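Local coordinates for protein Alp7A (Bacillus subtilis, PDB 5EC0) that binds adenine nucleotide as a bacterial member of the actin family and probably assembles into filaments that segregate plasmid DNA, at residues A[361-364]-A[365-369]; A[184-187]-A[188-192]; A[129-132]-A[133-137]. All coordinates share one frame; numbering follows the deposited sequence.

Interaction 1 of 3, residues A[361-364]-A[365-369]. With ADP (adenosine-5'-diphosphate), chain D.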
ATOM      1  N   ALA A 361       8.023   6.064  -3.958  1.00 26.67           N
ATOM      2  CA  ALA A 361       7.566   4.927  -4.738  1.00 27.87           C
ATOM      3  C   ALA A 361       6.635   4.022  -3.925  1.00 24.70           C
ATOM      4  O   ALA A 361       5.595   3.597  -4.420  1.00 25.88           O
ATOM      5  CB  ALA A 361       8.747   4.140  -5.269  1.00 21.78           C
ATOM      6  N   ARG A 362       6.990   3.735  -2.676  1.00 26.46           N
ATOM      7  CA  ARG A 362       6.128   2.877  -1.871  1.00 22.63           C
ATOM      8  C   ARG A 362       4.751   3.518  -1.588  1.00 27.54           C
ATOM      9  O   ARG A 362       3.753   2.818  -1.457  1.00 27.86           O
ATOM     10  CB  ARG A 362       6.803   2.505  -0.553  1.00 22.58           C
ATOM     11  CG  ARG A 362       6.091   1.381   0.166  1.00 23.27           C
ATOM     12  CD  ARG A 362       6.968   0.754   1.290  1.00 34.93           C
ATOM     13  NE  ARG A 362       7.180   1.656   2.426  1.00 34.92           N
ATOM     14  CZ  ARG A 362       6.424   1.653   3.522  1.00 37.91           C
ATOM     15  NH1 ARG A 362       5.423   0.792   3.625  1.00 35.37           N
ATOM     16  NH2 ARG A 362       6.669   2.494   4.520  1.00 34.93           N
ATOM     17  N   LEU A 363       4.695   4.842  -1.509  1.00 28.91           N
ATOM     18  CA  LEU A 363       3.460   5.512  -1.114  1.00 23.77           C
ATOM     19  C   LEU A 363       2.693   6.149  -2.270  1.00 23.95           C
ATOM     20  O   LEU A 363       1.682   6.816  -2.038  1.00 27.19           O
ATOM     21  CB  LEU A 363       3.754   6.580  -0.067  1.00 25.34           C
ATOM     22  CG  LEU A 363       4.353   6.108   1.267  1.00 34.53           C
ATOM     23  CD1 LEU A 363       4.348   7.240   2.310  1.00 29.09           C
ATOM     24  CD2 LEU A 363       3.641   4.881   1.790  1.00 27.84           C
ATOM     25  N   LEU A 364       3.146   5.928  -3.506  1.00 24.51           N
ATOM     26  CA  LEU A 364       2.593   6.655  -4.660  1.00 29.07           C
ATOM     27  C   LEU A 364       1.080   6.420  -4.865  1.00 24.26           C
ATOM     28  O   LEU A 364       0.326   7.374  -5.115  1.00 18.84           O
ATOM     29  CB  LEU A 364       3.359   6.286  -5.943  1.00 27.76           C
ATOM     30  CG  LEU A 364       3.360   7.364  -7.029  1.00 23.70           C
ATOM     31  CD1 LEU A 364       4.123   8.601  -6.544  1.00 21.24           C
ATOM     32  CD2 LEU A 364       3.951   6.854  -8.350  1.00 18.59           C
ATOM     33  N   ASN A 365       0.636   5.166  -4.776  1.00 17.17           N
ATOM     34  CA  ASN A 365      -0.801   4.869  -4.889  1.00 24.66           C
ATOM     35  C   ASN A 365      -1.617   5.666  -3.847  1.00 28.62           C
ATOM     36  O   ASN A 365      -2.581   6.369  -4.194  1.00 24.55           O
ATOM     37  CB  ASN A 365      -1.067   3.365  -4.726  1.00 26.88           C
ATOM     38  CG  ASN A 365      -0.821   2.568  -6.012  1.00 29.30           C
ATOM     39  OD1 ASN A 365      -1.125   3.025  -7.113  1.00 31.92           O
ATOM     40  ND2 ASN A 365      -0.253   1.377  -5.867  1.00 27.76           N
ATOM     41  N   LEU A 366      -1.210   5.559  -2.581  1.00 24.41           N
ATOM     42  CA  LEU A 366      -1.835   6.292  -1.474  1.00 22.32           C
ATOM     43  C   LEU A 366      -1.887   7.800  -1.737  1.00 22.52           C
ATOM     44  O   LEU A 366      -2.897   8.459  -1.496  1.00 26.66           O
ATOM     45  CB  LEU A 366      -1.077   6.035  -0.176  1.00 20.42           C
ATOM     46  CG  LEU A 366      -1.636   6.611   1.119  1.00 21.88           C
ATOM     47  CD1 LEU A 366      -3.096   6.298   1.236  1.00 22.29           C
ATOM     48  CD2 LEU A 366      -0.868   6.023   2.325  1.00 23.35           C
ATOM     49  N   TYR A 367      -0.774   8.321  -2.235  1.00 22.42           N
ATOM     50  CA  TYR A 367      -0.623   9.732  -2.526  1.00 24.85           C
ATOM     51  C   TYR A 367      -1.540  10.158  -3.664  1.00 23.49           C
ATOM     52  O   TYR A 367      -2.054  11.277  -3.674  1.00 23.22           O
ATOM     53  CB  TYR A 367       0.839  10.047  -2.868  1.00 24.91           C
ATOM     54  CG  TYR A 367       1.706  10.256  -1.648  1.00 27.61           C
ATOM     55  CD1 TYR A 367       1.208  10.009  -0.372  1.00 25.11           C
ATOM     56  CD2 TYR A 367       3.011  10.732  -1.764  1.00 22.50           C
ATOM     57  CE1 TYR A 367       1.990  10.211   0.753  1.00 29.62           C
ATOM     58  CE2 TYR A 367       3.794  10.953  -0.644  1.00 27.91           C
ATOM     59  CZ  TYR A 367       3.280  10.687   0.609  1.00 28.77           C
ATOM     60  OH  TYR A 367       4.054  10.897   1.724  1.00 33.16           O
ATOM     61  N   GLY A 368      -1.746   9.247  -4.606  1.00 23.20           N
ATOM     62  CA  GLY A 368      -2.677   9.463  -5.694  1.00 21.06           C
ATOM     63  C   GLY A 368      -4.088   9.567  -5.154  1.00 25.57           C
ATOM     64  O   GLY A 368      -4.855  10.425  -5.578  1.00 28.73           O
ATOM     65  N   LEU A 369      -4.433   8.702  -4.202  1.00 28.00           N
ATOM     66  CA  LEU A 369      -5.716   8.839  -3.526  1.00 24.36           C
ATOM     67  C   LEU A 369      -5.792  10.188  -2.816  1.00 30.45           C
ATOM     68  O   LEU A 369      -6.817  10.863  -2.868  1.00 23.57           O
ATOM     69  CB  LEU A 369      -5.945   7.719  -2.514  1.00 21.34           C
ATOM     70  CG  LEU A 369      -6.205   6.305  -3.031  1.00 20.13           C
ATOM     71  CD1 LEU A 369      -6.606   5.350  -1.892  1.00 21.30           C
ATOM     72  CD2 LEU A 369      -7.260   6.296  -4.171  1.00 20.40           C
TER
HETATM   73  PB  ADP D 403       2.617  -5.452  -1.660  1.00 58.56           P
HETATM   74  O1B ADP D 403       1.445  -4.592  -1.203  1.00 38.66           O
HETATM   75  O2B ADP D 403       2.318  -6.463  -2.753  1.00 56.80           O
HETATM   76  O3B ADP D 403       3.454  -6.068  -0.563  1.00 62.29           O
HETATM   77  PA  ADP D 403       4.238  -3.052  -1.672  1.00 33.43           P
HETATM   78  O1A ADP D 403       3.603  -2.777  -0.327  1.00 40.40           O
HETATM   79  O2A ADP D 403       4.321  -1.950  -2.713  1.00 24.57           O
HETATM   80  O3A ADP D 403       3.614  -4.382  -2.359  1.00 54.81           O
HETATM   81  O5' ADP D 403       5.721  -3.596  -1.436  1.00 44.01           O
HETATM   82  C5' ADP D 403       6.111  -4.262  -0.242  1.00 39.49           C
HETATM   83  C4' ADP D 403       7.625  -4.252  -0.293  1.00 31.93           C
HETATM   84  O4' ADP D 403       8.068  -2.933   0.012  1.00 33.87           O
HETATM   85  C3' ADP D 403       8.297  -5.150   0.727  1.00 34.83           C
HETATM   86  O3' ADP D 403       8.680  -6.388   0.128  1.00 41.55           O
HETATM   87  C2' ADP D 403       9.536  -4.381   1.146  1.00 38.61           C
HETATM   88  O2' ADP D 403      10.673  -5.056   0.610  1.00 31.46           O
HETATM   89  C1' ADP D 403       9.402  -3.009   0.496  1.00 35.07           C
HETATM   90  N9  ADP D 403       9.642  -1.870   1.411  1.00 33.40           N
HETATM   91  C8  ADP D 403      10.436  -0.827   1.088  1.00 37.07           C
HETATM   92  N7  ADP D 403      10.483   0.080   2.090  1.00 38.40           N
HETATM   93  C5  ADP D 403       9.692  -0.379   3.073  1.00 32.10           C
HETATM   94  C6  ADP D 403       9.321   0.128   4.408  1.00 39.87           C
HETATM   95  N6  ADP D 403       9.828   1.314   4.843  1.00 49.53           N
HETATM   96  N1  ADP D 403       8.473  -0.623   5.145  1.00 34.59           N
HETATM   97  C2  ADP D 403       7.995  -1.801   4.683  1.00 34.28           C
HETATM   98  N3  ADP D 403       8.288  -2.336   3.471  1.00 27.02           N
HETATM   99  C4  ADP D 403       9.134  -1.670   2.632  1.00 27.07           C
HETATM  100  O   HOH W   1       2.747   2.970  -4.280  0.72 11.50           O
HETATM  101  O   HOH W   2       0.684   3.375  -2.049  1.00 19.89           O
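Leu363 and Tyr367 meet one turn apart at the start of helix 364-386. Leu363 CB sits over the middle of the Tyr367 ring, 4.1 Å from its centroid and 10° off the normal, a CH-pi contact. CD1 of Leu363 reaches on toward the phenol end, 3.7 Å from Tyr367 OH. The ring is brought there by a first torsion that sets Tyr367 CG opposite its carbonyl carbon (chi1 -83°), folding it back along the helix start. Leu363 holds the N-cap position, and its O takes the first helical bond, from Tyr367 N at 2.9 Å; Gly368 N then bonds to Leu364 O at 2.8 Å. Upstream of these, two waters bridge what would be direct i to i+4 bonds: one joins Ala361 O to Asn365 N, the other Arg362 O to Leu366 N.

Arg362 turns the other way, toward the nucleotide. Its chain leaves CB with CG opposite the backbone N (chi1 -167°) and bends at chi3, which lays the guanidinium flat against the base: Arg362 NE is 3.3 Å from ADP C6, and NH2 lies 3.4 Å from ADP N6. A salt bridge from NH2 to Glu25 helps fix its rotation. With a serine here, the adenine would probably lose the flat group covering one of its faces, and Glu25 its charged mate.

The buried amide of Asn365 is satisfied by Ser181 N and Asp212. Strand 14-19 lies against Leu363 and Leu366 through Met16, strand 322-327 receives Leu364 on Leu325 and Phe327, and Ala187 of helix 185-189 packs against Leu364 and Tyr367.

Interaction 2 of 3, residues A[184-187]-A[188-192]; sequences ARWA and IKKNF
Lys189 bends at chi3 (68°), which brings its CE over the indole of Trp186, and chi4 (65°) then turns NZ; Arg185, its CG wedged between backbone N and carbonyl carbon (chi1 72°), runs out extended beside it. This is the short helix 185-189 of the actin-like fold, ending as Lys190 leaves helical backbone angles. Lys189 CE rests 3.9 Å from the centroid of the six-membered ring of Trp186, a CH-pi contact over the face, and its nearest ring atom is CZ3 at 3.6 Å. The ammonium lies farther from the ring, so any cation-pi attraction is weak at most. NH1 of Arg185 covers the rim of the same indole face, and the aliphatic stretches of Arg185 and Lys189 run side by side, with NH1 of Arg185 3.8 Å from CD of Lys189. Lys190 CG comes instead to the edge of the indole, near its plane and 4.1 Å from Trp186 CE3.

The backbone repeats the turn beneath. Arg185 O accepts from Lys189 N at 2.9 Å and weakly from Ile188 N, and Trp186 O takes Lys190 N, the donor tilted from the carbonyl plane. On the buried side Ile188 packs on Phe210 and Leu325, and Ala184 presses against Asn365 of helix 364-386, while Phe192 meets Tyr367 of that helix edge to face. Arg185 NE makes a salt bridge to Glu182, and Lys190 NZ reaches Asp196 and the carbonyl of Leu194.

Two like charges come close, Arg185 NH1 and Lys189 NZ standing 4.3 Å apart; each donates a hydrogen bond to the same carbonyl oxygen, Leu227 O, which probably offsets their repulsion.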
ATOM      1  N   ALA A 184      -2.112   6.099  -9.098  1.00 23.19           N
ATOM      2  CA  ALA A 184      -0.865   6.713  -8.689  1.00 23.96           C
ATOM      3  C   ALA A 184      -0.438   7.833  -9.632  1.00 25.32           C
ATOM      4  O   ALA A 184       0.391   8.664  -9.268  1.00 25.72           O
ATOM      5  CB  ALA A 184       0.239   5.665  -8.594  1.00 18.93           C
ATOM      6  N   ARG A 185      -0.996   7.860 -10.837  1.00 22.36           N
ATOM      7  CA  ARG A 185      -0.576   8.868 -11.795  1.00 25.54           C
ATOM      8  C   ARG A 185      -0.950  10.241 -11.255  1.00 24.76           C
ATOM      9  O   ARG A 185      -0.319  11.218 -11.610  1.00 25.58           O
ATOM     10  CB  ARG A 185      -1.176   8.620 -13.196  1.00 25.25           C
ATOM     11  CG  ARG A 185      -2.677   8.905 -13.311  1.00 25.76           C
ATOM     12  CD  ARG A 185      -3.328   8.277 -14.543  1.00 21.93           C
ATOM     13  NE  ARG A 185      -4.775   8.477 -14.487  1.00 28.58           N
ATOM     14  CZ  ARG A 185      -5.444   9.506 -15.015  1.00 29.62           C
ATOM     15  NH1 ARG A 185      -4.817  10.460 -15.695  1.00 28.04           N
ATOM     16  NH2 ARG A 185      -6.761   9.571 -14.868  1.00 25.21           N
ATOM     17  N   TRP A 186      -1.934  10.316 -10.359  1.00 20.23           N
ATOM     18  CA  TRP A 186      -2.320  11.621  -9.836  1.00 22.70           C
ATOM     19  C   TRP A 186      -1.259  12.185  -8.892  1.00 28.13           C
ATOM     20  O   TRP A 186      -1.138  13.407  -8.763  1.00 25.50           O
ATOM     21  CB  TRP A 186      -3.692  11.554  -9.158  1.00 25.09           C
ATOM     22  CG  TRP A 186      -4.752  11.446 -10.201  1.00 27.22           C
ATOM     23  CD1 TRP A 186      -5.464  10.325 -10.541  1.00 21.13           C
ATOM     24  CD2 TRP A 186      -5.176  12.482 -11.116  1.00 21.89           C
ATOM     25  NE1 TRP A 186      -6.314  10.605 -11.581  1.00 21.01           N
ATOM     26  CE2 TRP A 186      -6.162  11.918 -11.947  1.00 24.13           C
ATOM     27  CE3 TRP A 186      -4.818  13.831 -11.283  1.00 24.20           C
ATOM     28  CZ2 TRP A 186      -6.815  12.664 -12.949  1.00 24.18           C
ATOM     29  CZ3 TRP A 186      -5.466  14.574 -12.275  1.00 25.74           C
ATOM     30  CH2 TRP A 186      -6.455  13.986 -13.097  1.00 23.83           C
ATOM     31  N   ALA A 187      -0.462  11.312  -8.275  1.00 18.03           N
ATOM     32  CA  ALA A 187       0.610  11.779  -7.394  1.00 29.85           C
ATOM     33  C   ALA A 187       1.789  12.317  -8.210  1.00 26.21           C
ATOM     34  O   ALA A 187       2.596  13.077  -7.704  1.00 27.44           O
ATOM     35  CB  ALA A 187       1.076  10.653  -6.446  1.00 23.09           C
ATOM     36  N   ILE A 188       1.866  11.925  -9.479  1.00 24.41           N
ATOM     37  CA  ILE A 188       2.846  12.484 -10.414  1.00 21.88           C
ATOM     38  C   ILE A 188       2.321  13.776 -11.093  1.00 30.61           C
ATOM     39  O   ILE A 188       3.071  14.732 -11.341  1.00 31.13           O
ATOM     40  CB  ILE A 188       3.210  11.447 -11.514  1.00 29.56           C
ATOM     41  CG1 ILE A 188       3.668  10.110 -10.894  1.00 24.20           C
ATOM     42  CG2 ILE A 188       4.230  12.033 -12.514  1.00 23.60           C
ATOM     43  CD1 ILE A 188       4.907  10.222  -9.976  1.00 20.70           C
ATOM     44  N   LYS A 189       1.029  13.798 -11.399  1.00 23.98           N
ATOM     45  CA  LYS A 189       0.441  14.906 -12.147  1.00 29.24           C
ATOM     46  C   LYS A 189       0.307  16.164 -11.295  1.00 28.64           C
ATOM     47  O   LYS A 189       0.600  17.272 -11.753  1.00 30.74           O
ATOM     48  CB  LYS A 189      -0.930  14.513 -12.702  1.00 25.02           C
ATOM     49  CG  LYS A 189      -0.912  13.292 -13.646  1.00 25.06           C
ATOM     50  CD  LYS A 189      -2.333  12.810 -13.983  1.00 22.67           C
ATOM     51  CE  LYS A 189      -3.102  13.810 -14.842  1.00 23.32           C
ATOM     52  NZ  LYS A 189      -2.487  13.992 -16.209  1.00 31.67           N
ATOM     53  N   LYS A 190      -0.139  15.972 -10.059  1.00 25.48           N
ATOM     54  CA  LYS A 190      -0.453  17.066  -9.141  1.00 30.19           C
ATOM     55  C   LYS A 190       0.225  16.913  -7.778  1.00 27.79           C
ATOM     56  O   LYS A 190       0.523  15.790  -7.353  1.00 21.30           O
ATOM     57  CB  LYS A 190      -1.968  17.135  -8.924  1.00 38.29           C
ATOM     58  CG  LYS A 190      -2.798  17.246 -10.192  1.00 38.30           C
ATOM     59  CD  LYS A 190      -2.859  18.666 -10.670  1.00 46.19           C
ATOM     60  CE  LYS A 190      -4.238  19.017 -11.221  1.00 48.86           C
ATOM     61  NZ  LYS A 190      -4.312  20.478 -11.478  1.00 51.00           N
ATOM     62  N   ASN A 191       0.444  18.030  -7.086  1.00 25.86           N
ATOM     63  CA  ASN A 191       0.781  17.978  -5.666  1.00 27.00           C
ATOM     64  C   ASN A 191      -0.506  18.085  -4.827  1.00 27.17           C
ATOM     65  O   ASN A 191      -1.602  18.198  -5.373  1.00 24.13           O
ATOM     66  CB  ASN A 191       1.787  19.074  -5.298  1.00 23.64           C
ATOM     67  CG  ASN A 191       1.250  20.482  -5.536  1.00 24.85           C
ATOM     68  OD1 ASN A 191       0.054  20.696  -5.694  1.00 30.19           O
ATOM     69  ND2 ASN A 191       2.148  21.447  -5.556  1.00 26.13           N
ATOM     70  N   PHE A 192      -0.390  18.048  -3.511  1.00 32.80           N
ATOM     71  CA  PHE A 192      -1.592  18.055  -2.671  1.00 37.25           C
ATOM     72  C   PHE A 192      -2.355  19.394  -2.716  1.00 38.05           C
ATOM     73  O   PHE A 192      -3.495  19.478  -2.271  1.00 33.08           O
ATOM     74  CB  PHE A 192      -1.226  17.710  -1.225  1.00 35.79           C
ATOM     75  CG  PHE A 192      -0.622  16.334  -1.062  1.00 33.31           C
ATOM     76  CD1 PHE A 192      -0.963  15.305  -1.936  1.00 29.88           C
ATOM     77  CD2 PHE A 192       0.280  16.072  -0.037  1.00 30.65           C
ATOM     78  CE1 PHE A 192      -0.408  14.043  -1.805  1.00 22.62           C
ATOM     79  CE2 PHE A 192       0.839  14.814   0.111  1.00 36.30           C
ATOM     80  CZ  PHE A 192       0.489  13.784  -0.781  1.00 30.51           C
TER

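Interaction 3 of 3, residues A[129-132]-A[133-137]; sequences LPIW and LLKKL
Leu129, the last residue of strand 119-129, crosses Leu134 at about a right angle, its CD1 meeting CD2 of Leu134 at 3.8 Å. This joins the end of the strand to helix 131-134, one tight turn that follows directly. A looser touch runs between the CD2 atoms of Leu129 and Leu133.

Pro130 comes next, at the N-cap. Its ring lies beside Leu133, with Pro130 CG 3.9 Å from Leu133 CB. Its carbonyl oxygen is held twice: by Leu134 N at 3.1 Å in a nearly straight bond (165°), and weakly by Leu133 N.

Ile131 follows, and its O receives Lys135 N at 2.9 Å. Ile131 CG2 lies alongside the start of the lysine chain, 3.6 Å from Lys135 CG. That chain then bends at chi2 and chi3 and carries NZ away to the carbonyl oxygens of Arg233 and Phe236.

Trp132 closes the segment. Its CG sits between the backbone N and the carbonyl carbon (chi1 68°), which folds the indole back across the start of Leu133. Leu133 CB lies over the face of the six-membered ring, 4.0 Å from its centroid and 11° off the normal, and CD1 of Leu133 touches Trp132 CZ3. Pro130 CG covers the rim of that same face, which is therefore lined by proline and leucine together. Leu88, Thr217 and Ser238 also touch the indole.

Across the contact the side chains meet through carbon alone, with Met143 of helix 140-149 and Ile179 of strand 166-179 adding to the same apolar cluster. Between the two segments the hydrogen bonds are all backbone ones, implying that cohesion of the side chains here rests on shape and burial rather than on charge.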
ATOM      1  N   LEU A 129      -8.708  -0.930  -5.653  1.00 26.31           N
ATOM      2  CA  LEU A 129      -8.600  -2.377  -5.880  1.00 26.67           C
ATOM      3  C   LEU A 129      -7.420  -2.724  -6.792  1.00 28.13           C
ATOM      4  O   LEU A 129      -7.133  -1.996  -7.741  1.00 37.97           O
ATOM      5  CB  LEU A 129      -9.884  -2.929  -6.500  1.00 24.67           C
ATOM      6  CG  LEU A 129     -11.089  -3.088  -5.575  1.00 29.58           C
ATOM      7  CD1 LEU A 129     -12.227  -3.705  -6.357  1.00 23.94           C
ATOM      8  CD2 LEU A 129     -10.712  -3.944  -4.376  1.00 24.85           C
ATOM      9  N   PRO A 130      -6.755  -3.849  -6.520  1.00 25.44           N
ATOM     10  CA  PRO A 130      -5.642  -4.315  -7.367  1.00 29.89           C
ATOM     11  C   PRO A 130      -6.109  -4.771  -8.753  1.00 27.96           C
ATOM     12  O   PRO A 130      -7.216  -5.293  -8.906  1.00 28.48           O
ATOM     13  CB  PRO A 130      -5.049  -5.491  -6.572  1.00 25.59           C
ATOM     14  CG  PRO A 130      -6.201  -6.018  -5.727  1.00 24.25           C
ATOM     15  CD  PRO A 130      -7.066  -4.787  -5.418  1.00 26.98           C
ATOM     16  N   ILE A 131      -5.257  -4.576  -9.753  1.00 26.44           N
ATOM     17  CA  ILE A 131      -5.600  -4.911 -11.126  1.00 22.60           C
ATOM     18  C   ILE A 131      -5.864  -6.402 -11.297  1.00 26.50           C
ATOM     19  O   ILE A 131      -6.740  -6.798 -12.078  1.00 33.03           O
ATOM     20  CB  ILE A 131      -4.497  -4.415 -12.100  1.00 29.37           C
ATOM     21  CG1 ILE A 131      -4.491  -2.887 -12.107  1.00 20.97           C
ATOM     22  CG2 ILE A 131      -4.713  -4.935 -13.534  1.00 29.37           C
ATOM     23  CD1 ILE A 131      -3.314  -2.285 -12.821  1.00 22.51           C
ATOM     24  N   TRP A 132      -5.154  -7.239 -10.550  1.00 23.85           N
ATOM     25  CA  TRP A 132      -5.325  -8.674 -10.730  1.00 27.81           C
ATOM     26  C   TRP A 132      -6.744  -9.069 -10.314  1.00 30.60           C
ATOM     27  O   TRP A 132      -7.322 -10.006 -10.857  1.00 37.64           O
ATOM     28  CB  TRP A 132      -4.282  -9.476  -9.938  1.00 32.38           C
ATOM     29  CG  TRP A 132      -4.421  -9.397  -8.428  1.00 41.09           C
ATOM     30  CD1 TRP A 132      -3.676  -8.624  -7.576  1.00 41.76           C
ATOM     31  CD2 TRP A 132      -5.345 -10.129  -7.598  1.00 37.11           C
ATOM     32  NE1 TRP A 132      -4.076  -8.832  -6.279  1.00 42.24           N
ATOM     33  CE2 TRP A 132      -5.095  -9.738  -6.265  1.00 41.88           C
ATOM     34  CE3 TRP A 132      -6.349 -11.070  -7.861  1.00 42.84           C
ATOM     35  CZ2 TRP A 132      -5.825 -10.260  -5.190  1.00 44.72           C
ATOM     36  CZ3 TRP A 132      -7.079 -11.580  -6.790  1.00 43.51           C
ATOM     37  CH2 TRP A 132      -6.810 -11.175  -5.470  1.00 45.38           C
ATOM     38  N   LEU A 133      -7.304  -8.352  -9.345  1.00 28.82           N
ATOM     39  CA  LEU A 133      -8.682  -8.608  -8.946  1.00 34.59           C
ATOM     40  C   LEU A 133      -9.697  -8.013  -9.946  1.00 32.40           C
ATOM     41  O   LEU A 133     -10.656  -8.667 -10.304  1.00 29.74           O
ATOM     42  CB  LEU A 133      -8.926  -8.065  -7.538  1.00 32.08           C
ATOM     43  CG  LEU A 133     -10.277  -8.412  -6.925  1.00 34.49           C
ATOM     44  CD1 LEU A 133     -10.600  -9.896  -7.128  1.00 38.35           C
ATOM     45  CD2 LEU A 133     -10.264  -8.091  -5.463  1.00 29.62           C
ATOM     46  N   LEU A 134      -9.478  -6.780 -10.399  1.00 33.73           N
ATOM     47  CA  LEU A 134     -10.393  -6.145 -11.357  1.00 29.98           C
ATOM     48  C   LEU A 134     -10.488  -6.872 -12.704  1.00 33.74           C
ATOM     49  O   LEU A 134     -11.568  -6.985 -13.283  1.00 29.33           O
ATOM     50  CB  LEU A 134      -9.981  -4.689 -11.588  1.00 29.51           C
ATOM     51  CG  LEU A 134     -10.214  -3.807 -10.351  1.00 33.88           C
ATOM     52  CD1 LEU A 134      -9.437  -2.501 -10.407  1.00 21.55           C
ATOM     53  CD2 LEU A 134     -11.706  -3.522 -10.132  1.00 28.95           C
ATOM     54  N   LYS A 135      -9.362  -7.369 -13.200  1.00 40.20           N
ATOM     55  CA  LYS A 135      -9.311  -8.002 -14.521  1.00 33.99           C
ATOM     56  C   LYS A 135     -10.108  -9.297 -14.617  1.00 33.39           C
ATOM     57  O   LYS A 135     -10.388  -9.770 -15.702  1.00 37.08           O
ATOM     58  CB  LYS A 135      -7.861  -8.282 -14.917  1.00 28.54           C
ATOM     59  CG  LYS A 135      -7.078  -7.051 -15.267  1.00 26.45           C
ATOM     60  CD  LYS A 135      -7.315  -6.619 -16.694  1.00 37.12           C
ATOM     61  CE  LYS A 135      -6.459  -7.414 -17.660  1.00 44.71           C
ATOM     62  NZ  LYS A 135      -6.439  -6.755 -19.000  1.00 45.77           N
ATOM     63  N   LYS A 136     -10.472  -9.874 -13.479  1.00 39.21           N
ATOM     64  CA  LYS A 136     -11.285 -11.080 -13.474  1.00 40.20           C
ATOM     65  C   LYS A 136     -12.722 -10.808 -13.918  1.00 38.15           C
ATOM     66  O   LYS A 136     -13.434 -11.727 -14.287  1.00 38.59           O
ATOM     67  CB  LYS A 136     -11.273 -11.713 -12.087  1.00 47.57           C
ATOM     68  CG  LYS A 136      -9.944 -12.355 -11.743  1.00 52.00           C
ATOM     69  CD  LYS A 136      -9.887 -12.753 -10.285  1.00 56.59           C
ATOM     70  CE  LYS A 136      -9.189 -14.095 -10.135  1.00 62.12           C
ATOM     71  NZ  LYS A 136      -7.983 -14.182 -11.007  1.00 55.73           N
ATOM     72  N   LEU A 137     -13.135  -9.541 -13.894  1.00 41.66           N
ATOM     73  CA  LEU A 137     -14.505  -9.176 -14.227  1.00 36.91           C
ATOM     74  C   LEU A 137     -14.543  -8.407 -15.542  1.00 35.84           C
ATOM     75  O   LEU A 137     -13.574  -7.748 -15.881  1.00 30.70           O
ATOM     76  CB  LEU A 137     -15.114  -8.348 -13.092  1.00 37.86           C
ATOM     77  CG  LEU A 137     -16.639  -8.358 -12.938  1.00 51.27           C
ATOM     78  CD1 LEU A 137     -17.130  -9.749 -12.565  1.00 51.28           C
ATOM     79  CD2 LEU A 137     -17.116  -7.322 -11.910  1.00 53.93           C
TER

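Overall arrangement
The three contacts lie at different distances from the nucleotide. Interaction 1 touches ADP directly, whereas the Trp132 side chain of interaction 3 stays about 8 Å from it, and about 5 Å from the side chain of Asn12, an ADP-binding residue. In interaction 2 the Ala184 side chain is about 12 Å from Gly329, another such residue. Interactions 1 and 2 abut, with centres 9 Å apart: Ala184 CB lies 3.3 Å from Asn365 OD1. Helix 185-189 thus backs the start of helix 364-386. Interaction 3 touches neither, its centre being 18 Å from that of interaction 1 and 22 Å from that of 184-192. A bound magnesium ion lies about 4 Å from the Asn365 side chain and about 7 Å from that of Pro130.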